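Local atomic coordinates of dTDP-4-dehydrorhamnose 3,5-epimerase (Elizabethkingia anophelis NUHP1, PDB entry 6C46), a protein that probably catalyses the epimerization at C3' and C5' of dTDP-4-dehydro-6-deoxy-glucose, a step of dTDP-L-rhamnose biosynthesis. Residues A[14-19]-A[123-128]; A[35-40]-A[116-121]. One frame throughout, in Å; residues are numbered along the deposited sequence.

Overall arrangement
Following the chain from its N terminus, the connection 14-19 comes first, between strands 10-13 and 20-23 at one margin of the six-stranded antiparallel sheet. Interaction 1 returns to it more than a hundred residues later through 123-128, the start of strand 125-131 in the other large sheet, and so joins the two sheets of the cupin fold. Inside the long loop thus closed lies interaction 2, in which 35-40, the end of strand 32-39, itself paired with the second subunit, and the first residue of the helix after it, rests against 116-121 of the six-stranded sheet. Strands 118-121 and 125-131 are consecutive, and the two contacts touch directly where Cys19 SG packs against Phe119 CE2.

Interaction 1: residues A[14-19]-A[123-128]; sequences TPLKDC and RGFAHG
Phe125 presses its ring against the turn made by Leu16, Lys17 and Cys19, and nearly all of the surface buried here belongs to this aromatic side chain and its three neighbours. In this cupin fold the contact joins the two large sheets: a ring from the first residue of strand 125-131 packs against the connection between strands 10-13 and 20-23. With CG anti to the carbonyl carbon (chi1 -78°), the ring leaves its strand directed at the turn and offers its outer rim, CE2 and CZ, rather than a broad face.

Leu16 meets that rim with two atoms. CD1 lies 3.7 Å from Phe125 CE2, and CB, 3.8 Å from the same carbon, sits in the plane of the ring. On the neighbouring corner, the carbonyl oxygen of Lys17 approaches Phe125 CZ to 3.4 Å, again near the ring plane. Cys19 comes in obliquely: Cys19 CB is 4.0 Å from Phe125 CE2, while SG stands 5.4 Å from the centroid of the Phe125 ring, a sulfur-aromatic contact neither over the face nor at the edge.

The turn has its own bracing. Leu16 to Cys19 is a type II beta turn, closed by a hydrogen bond from Cys19 N to Leu16 O. Thr14 OG1 accepts from Leu16 N in an ST turn and donates to Cys19 O at 2.7 Å. Outside the two segments, Arg97 also hydrogen-bonds to Lys17 O and forms a salt bridge with Asp18.

No hydrogen bond crosses between the segments, so their join rests on apolar and weakly polar contacts. Because the aromatic rim carries a slight positive charge, the closeness of Lys17 O to it is probably favourable, and this oxygen has its conventional hydrogen bond from Arg97.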
loop_
_atom_site.group_PDB
_atom_site.type_symbol
_atom_site.label_atom_id
_atom_site.label_comp_id
_atom_site.label_asym_id
_atom_site.label_seq_id
_atom_site.Cartn_x
_atom_site.Cartn_y
_atom_site.Cartn_z
ATOM N N THR A 14 -2.606 21.140 6.563
ATOM C CA THR A 14 -2.907 21.030 7.991
ATOM C C THR A 14 -2.187 22.150 8.733
ATOM O O THR A 14 -1.388 22.882 8.129
ATOM C CB THR A 14 -2.460 19.671 8.558
ATOM O OG1 THR A 14 -1.036 19.655 8.670
ATOM C CG2 THR A 14 -2.907 18.541 7.645
ATOM N N PRO A 15 -2.428 22.321 10.035
ATOM C CA PRO A 15 -1.690 23.353 10.778
ATOM C C PRO A 15 -0.200 23.076 10.936
ATOM O O PRO A 15 0.497 23.944 11.466
ATOM C CB PRO A 15 -2.386 23.371 12.148
ATOM C CG PRO A 15 -3.758 22.784 11.909
ATOM C CD PRO A 15 -3.540 21.759 10.830
ATOM N N LEU A 16 0.317 21.904 10.547
ATOM C CA LEU A 16 1.737 21.615 10.723
ATOM C C LEU A 16 2.453 21.741 9.379
ATOM O O LEU A 16 1.974 21.218 8.371
ATOM C CB LEU A 16 1.956 20.222 11.332
ATOM C CG LEU A 16 1.185 19.943 12.638
ATOM C CD1 LEU A 16 1.575 18.578 13.207
ATOM C CD2 LEU A 16 1.409 21.024 13.683
ATOM N N LYS A 17 3.582 22.446 9.363
ATOM C CA LYS A 17 4.270 22.678 8.093
ATOM C C LYS A 17 4.693 21.364 7.460
ATOM O O LYS A 17 5.305 20.527 8.124
ATOM C CB LYS A 17 5.513 23.539 8.305
ATOM C CG LYS A 17 6.182 23.982 6.988
ATOM C CD LYS A 17 7.434 24.847 7.261
ATOM C CE LYS A 17 8.548 24.033 7.891
ATOM N NZ LYS A 17 9.795 24.829 8.024
ATOM N N ASP A 18 4.422 21.220 6.160
ATOM C CA ASP A 18 4.793 20.090 5.310
ATOM C C ASP A 18 3.988 18.845 5.610
ATOM O O ASP A 18 4.264 17.792 5.027
ATOM C CB ASP A 18 6.274 19.707 5.415
ATOM C CG ASP A 18 7.212 20.875 5.095
ATOM O OD1 ASP A 18 7.026 21.505 4.039
ATOM O OD2 ASP A 18 8.128 21.155 5.897
ATOM N N CYS A 19 3.015 18.918 6.496
ATOM C CA CYS A 19 2.207 17.764 6.857
ATOM C C CYS A 19 0.859 17.888 6.142
ATOM O O CYS A 19 0.154 18.888 6.313
ATOM C CB CYS A 19 2.088 17.729 8.388
ATOM S SG CYS A 19 1.014 16.510 9.121
ATOM N N ARG A 123 9.652 13.703 7.769
ATOM C CA ARG A 123 10.799 13.488 8.634
ATOM C C ARG A 123 10.907 14.626 9.645
ATOM O O ARG A 123 10.638 15.781 9.314
ATOM C CB ARG A 123 12.088 13.438 7.821
ATOM C CG ARG A 123 12.172 12.227 6.862
ATOM C CD ARG A 123 13.558 12.118 6.233
ATOM N NE ARG A 123 13.603 10.979 5.306
ATOM C CZ ARG A 123 14.722 10.525 4.761
ATOM N NH1 ARG A 123 15.881 11.116 5.065
ATOM N NH2 ARG A 123 14.686 9.480 3.923
ATOM N N GLY A 124 11.348 14.291 10.864
ATOM C CA GLY A 124 11.467 15.245 11.961
ATOM C C GLY A 124 10.213 15.368 12.807
ATOM O O GLY A 124 10.160 16.217 13.710
ATOM N N PHE A 125 9.195 14.577 12.521
ATOM C CA PHE A 125 7.968 14.531 13.295
ATOM C C PHE A 125 7.967 13.273 14.138
ATOM O O PHE A 125 8.651 12.299 13.820
ATOM C CB PHE A 125 6.727 14.486 12.384
ATOM C CG PHE A 125 6.336 15.824 11.794
ATOM C CD1 PHE A 125 7.225 16.546 11.003
ATOM C CD2 PHE A 125 5.066 16.346 12.027
ATOM C CE1 PHE A 125 6.848 17.790 10.441
ATOM C CE2 PHE A 125 4.679 17.579 11.470
ATOM C CZ PHE A 125 5.588 18.309 10.693
ATOM N N ALA A 126 7.183 13.292 15.210
ATOM C CA ALA A 126 6.817 12.064 15.898
ATOM C C ALA A 126 5.399 11.697 15.512
ATOM O O ALA A 126 4.600 12.559 15.140
ATOM C CB ALA A 126 6.928 12.195 17.422
ATOM N N HIS A 127 5.078 10.401 15.621
ATOM C CA HIS A 127 3.814 9.903 15.107
ATOM C C HIS A 127 3.239 8.845 16.039
ATOM O O HIS A 127 3.975 8.054 16.640
ATOM C CB HIS A 127 3.990 9.302 13.694
ATOM C CG HIS A 127 2.815 8.485 13.253
ATOM N ND1 HIS A 127 2.818 7.104 13.269
ATOM C CD2 HIS A 127 1.592 8.855 12.803
ATOM C CE1 HIS A 127 1.638 6.659 12.862
ATOM N NE2 HIS A 127 0.875 7.703 12.577
ATOM N N GLY A 128 1.915 8.807 16.122
ATOM C CA GLY A 128 1.271 7.737 16.873
ATOM C C GLY A 128 -0.185 7.628 16.485
ATOM O O GLY A 128 -0.711 8.470 15.760
#

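Interaction 2: residues A[35-40]-A[116-121]; sequences YEKYNE and KLQFYV. With CA (calcium ion), chain F.
Gln118 reaches from strand 118-121 of the cupin fold's six-stranded sheet to strand 32-39, which lies outside that sheet, and its amide bridges the two where their backbones are too far apart to pair. Its NE2 donates to Lys37 O at 2.8 Å, with an N-H...O angle of 153°. The acceptor lies close to the amide plane of Gln118, but the donor sits 36° above the carbonyl plane of Lys37.

The lysine side chain crosses this amide at a slant. Extended, with CG anti to the backbone N (chi1 -179°), it brings CG to 3.5 Å from Gln118 OE1 and CE to 3.6 Å from the same oxygen, while its NZ goes on to Ser83. Lys37 thus accepts a hydrogen bond from the amide with its backbone oxygen and packs its methylenes against the amide oxygen.

Tyr35 and Lys116 form the second crossing. The tyrosine ring meets the aliphatic part of Lys116 obliquely, Tyr35 CE2 lying 3.7 Å from Lys116 CD, before the lysine chain bends and takes NZ to Glu114 O.

Beyond the end of strand 32-39, Glu40 binds calcium through OE2 at 2.3 Å, with Glu44 and three waters among the metal's other ligands. Tyr35, Glu36, Tyr38 and Asn39 pair with an antiparallel strand of the second subunit. At the other end, water 1, in the plane of the Tyr35 ring, lies 2.7 Å from its OH and donates to Lys116 O at 2.8 Å.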
loop_
_atom_site.group_PDB
_atom_site.type_symbol
_atom_site.label_atom_id
_atom_site.label_comp_id
_atom_site.label_asym_id
_atom_site.label_seq_id
_atom_site.Cartn_x
_atom_site.Cartn_y
_atom_site.Cartn_z
ATOM N N TYR A 35 -9.493 4.294 -7.665
ATOM C CA TYR A 35 -8.797 5.557 -7.469
ATOM C C TYR A 35 -7.298 5.320 -7.442
ATOM O O TYR A 35 -6.824 4.214 -7.150
ATOM C CB TYR A 35 -9.231 6.300 -6.192
ATOM C CG TYR A 35 -8.973 5.632 -4.851
ATOM C CD1 TYR A 35 -7.923 6.057 -4.044
ATOM C CD2 TYR A 35 -9.836 4.643 -4.347
ATOM C CE1 TYR A 35 -7.704 5.492 -2.777
ATOM C CE2 TYR A 35 -9.624 4.072 -3.073
ATOM C CZ TYR A 35 -8.551 4.494 -2.313
ATOM O OH TYR A 35 -8.335 3.951 -1.066
ATOM N N GLU A 36 -6.573 6.375 -7.805
ATOM C CA GLU A 36 -5.126 6.428 -7.670
ATOM C C GLU A 36 -4.824 6.852 -6.242
ATOM O O GLU A 36 -5.066 7.996 -5.860
ATOM C CB GLU A 36 -4.518 7.403 -8.681
ATOM C CG GLU A 36 -2.977 7.468 -8.619
ATOM C CD GLU A 36 -2.394 8.502 -9.574
ATOM O OE1 GLU A 36 -2.659 9.712 -9.397
ATOM O OE2 GLU A 36 -1.675 8.090 -10.505
ATOM N N LYS A 37 -4.329 5.925 -5.434
ATOM C CA LYS A 37 -4.087 6.243 -4.039
ATOM C C LYS A 37 -2.884 7.156 -3.878
ATOM O O LYS A 37 -2.919 8.094 -3.085
ATOM C CB LYS A 37 -3.867 4.949 -3.258
ATOM C CG LYS A 37 -3.638 5.162 -1.780
ATOM C CD LYS A 37 -3.832 3.802 -1.037
ATOM C CE LYS A 37 -3.440 3.925 0.445
ATOM N NZ LYS A 37 -3.813 2.706 1.247
ATOM N N TYR A 38 -1.805 6.896 -4.616
ATOM C CA TYR A 38 -0.592 7.680 -4.427
ATOM C C TYR A 38 0.161 7.702 -5.742
ATOM O O TYR A 38 0.140 6.727 -6.497
ATOM C CB TYR A 38 0.308 7.094 -3.315
ATOM C CG TYR A 38 1.614 7.852 -3.191
ATOM C CD1 TYR A 38 1.638 9.137 -2.659
ATOM C CD2 TYR A 38 2.810 7.302 -3.651
ATOM C CE1 TYR A 38 2.812 9.850 -2.561
ATOM C CE2 TYR A 38 4.013 8.022 -3.558
ATOM C CZ TYR A 38 3.990 9.295 -3.004
ATOM O OH TYR A 38 5.141 10.047 -2.892
ATOM N N ASN A 39 0.850 8.812 -5.992
ATOM C CA ASN A 39 1.631 8.964 -7.217
ATOM C C ASN A 39 2.852 9.803 -6.856
ATOM O O ASN A 39 2.703 10.954 -6.462
ATOM C CB ASN A 39 0.783 9.623 -8.328
ATOM C CG ASN A 39 1.566 9.846 -9.614
ATOM O OD1 ASN A 39 2.663 10.403 -9.578
ATOM N ND2 ASN A 39 1.005 9.413 -10.770
ATOM N N GLU A 40 4.044 9.228 -6.975
ATOM C CA GLU A 40 5.245 9.909 -6.504
ATOM C C GLU A 40 5.511 11.195 -7.285
ATOM O O GLU A 40 5.903 12.210 -6.703
ATOM C CB GLU A 40 6.438 8.955 -6.601
ATOM C CG GLU A 40 7.761 9.640 -6.242
ATOM C CD GLU A 40 8.916 8.657 -6.193
ATOM O OE1 GLU A 40 8.683 7.459 -5.872
ATOM O OE2 GLU A 40 10.062 9.095 -6.408
ATOM N N LYS A 116 -10.916 6.686 3.407
ATOM C CA LYS A 116 -9.849 6.485 2.425
ATOM C C LYS A 116 -8.772 7.561 2.485
ATOM O O LYS A 116 -7.947 7.680 1.561
ATOM C CB LYS A 116 -10.419 6.410 1.005
ATOM C CG LYS A 116 -11.532 5.392 0.847
ATOM C CD LYS A 116 -12.093 5.415 -0.604
ATOM C CE LYS A 116 -13.330 4.531 -0.766
ATOM N NZ LYS A 116 -14.490 4.964 0.055
ATOM N N LEU A 117 -8.715 8.320 3.574
ATOM C CA LEU A 117 -7.717 9.374 3.675
ATOM C C LEU A 117 -6.322 8.816 3.955
ATOM O O LEU A 117 -6.149 7.771 4.588
ATOM C CB LEU A 117 -8.104 10.353 4.792
ATOM C CG LEU A 117 -9.413 11.133 4.540
ATOM C CD1 LEU A 117 -9.803 12.060 5.742
ATOM C CD2 LEU A 117 -9.292 11.951 3.261
ATOM N N GLN A 118 -5.310 9.552 3.508
ATOM C CA GLN A 118 -3.936 9.291 3.905
ATOM C C GLN A 118 -3.363 10.543 4.550
ATOM O O GLN A 118 -3.731 11.665 4.199
ATOM C CB GLN A 118 -3.067 8.923 2.719
ATOM C CG GLN A 118 -3.541 7.687 1.962
ATOM C CD GLN A 118 -2.852 7.650 0.629
ATOM O OE1 GLN A 118 -1.768 7.102 0.514
ATOM N NE2 GLN A 118 -3.448 8.308 -0.375
ATOM N N PHE A 119 -2.399 10.335 5.435
ATOM C CA PHE A 119 -1.817 11.404 6.240
ATOM C C PHE A 119 -0.314 11.328 6.017
ATOM O O PHE A 119 0.290 10.267 6.229
ATOM C CB PHE A 119 -2.196 11.188 7.711
ATOM C CG PHE A 119 -1.818 12.313 8.656
ATOM C CD1 PHE A 119 -1.493 12.023 9.978
ATOM C CD2 PHE A 119 -1.861 13.632 8.265
ATOM C CE1 PHE A 119 -1.189 13.048 10.891
ATOM C CE2 PHE A 119 -1.554 14.651 9.156
ATOM C CZ PHE A 119 -1.209 14.357 10.476
ATOM N N TYR A 120 0.277 12.410 5.513
ATOM C CA TYR A 120 1.717 12.456 5.247
ATOM C C TYR A 120 2.405 13.181 6.397
ATOM O O TYR A 120 2.148 14.362 6.622
ATOM C CB TYR A 120 2.051 13.164 3.926
ATOM C CG TYR A 120 3.554 13.381 3.765
ATOM C CD1 TYR A 120 4.392 12.318 3.430
ATOM C CD2 TYR A 120 4.144 14.636 3.988
ATOM C CE1 TYR A 120 5.767 12.497 3.307
ATOM C CE2 TYR A 120 5.540 14.826 3.874
ATOM C CZ TYR A 120 6.332 13.748 3.525
ATOM O OH TYR A 120 7.699 13.880 3.402
ATOM N N VAL A 121 3.284 12.474 7.100
ATOM C CA VAL A 121 4.006 12.928 8.285
ATOM C C VAL A 121 5.478 13.076 7.891
ATOM O O VAL A 121 6.160 12.059 7.654
ATOM C CB VAL A 121 3.863 11.923 9.441
ATOM C CG1 VAL A 121 4.539 12.456 10.676
ATOM C CG2 VAL A 121 2.386 11.595 9.729
HETATM CA CA CA F . 11.519 10.847 -6.598
HETATM O O HOH W 1 -6.680 5.419 0.482
HETATM O O HOH W 2 13.026 12.553 -7.332
HETATM O O HOH W 3 11.214 10.590 -8.957
HETATM O O HOH W 4 12.871 10.792 -4.549
#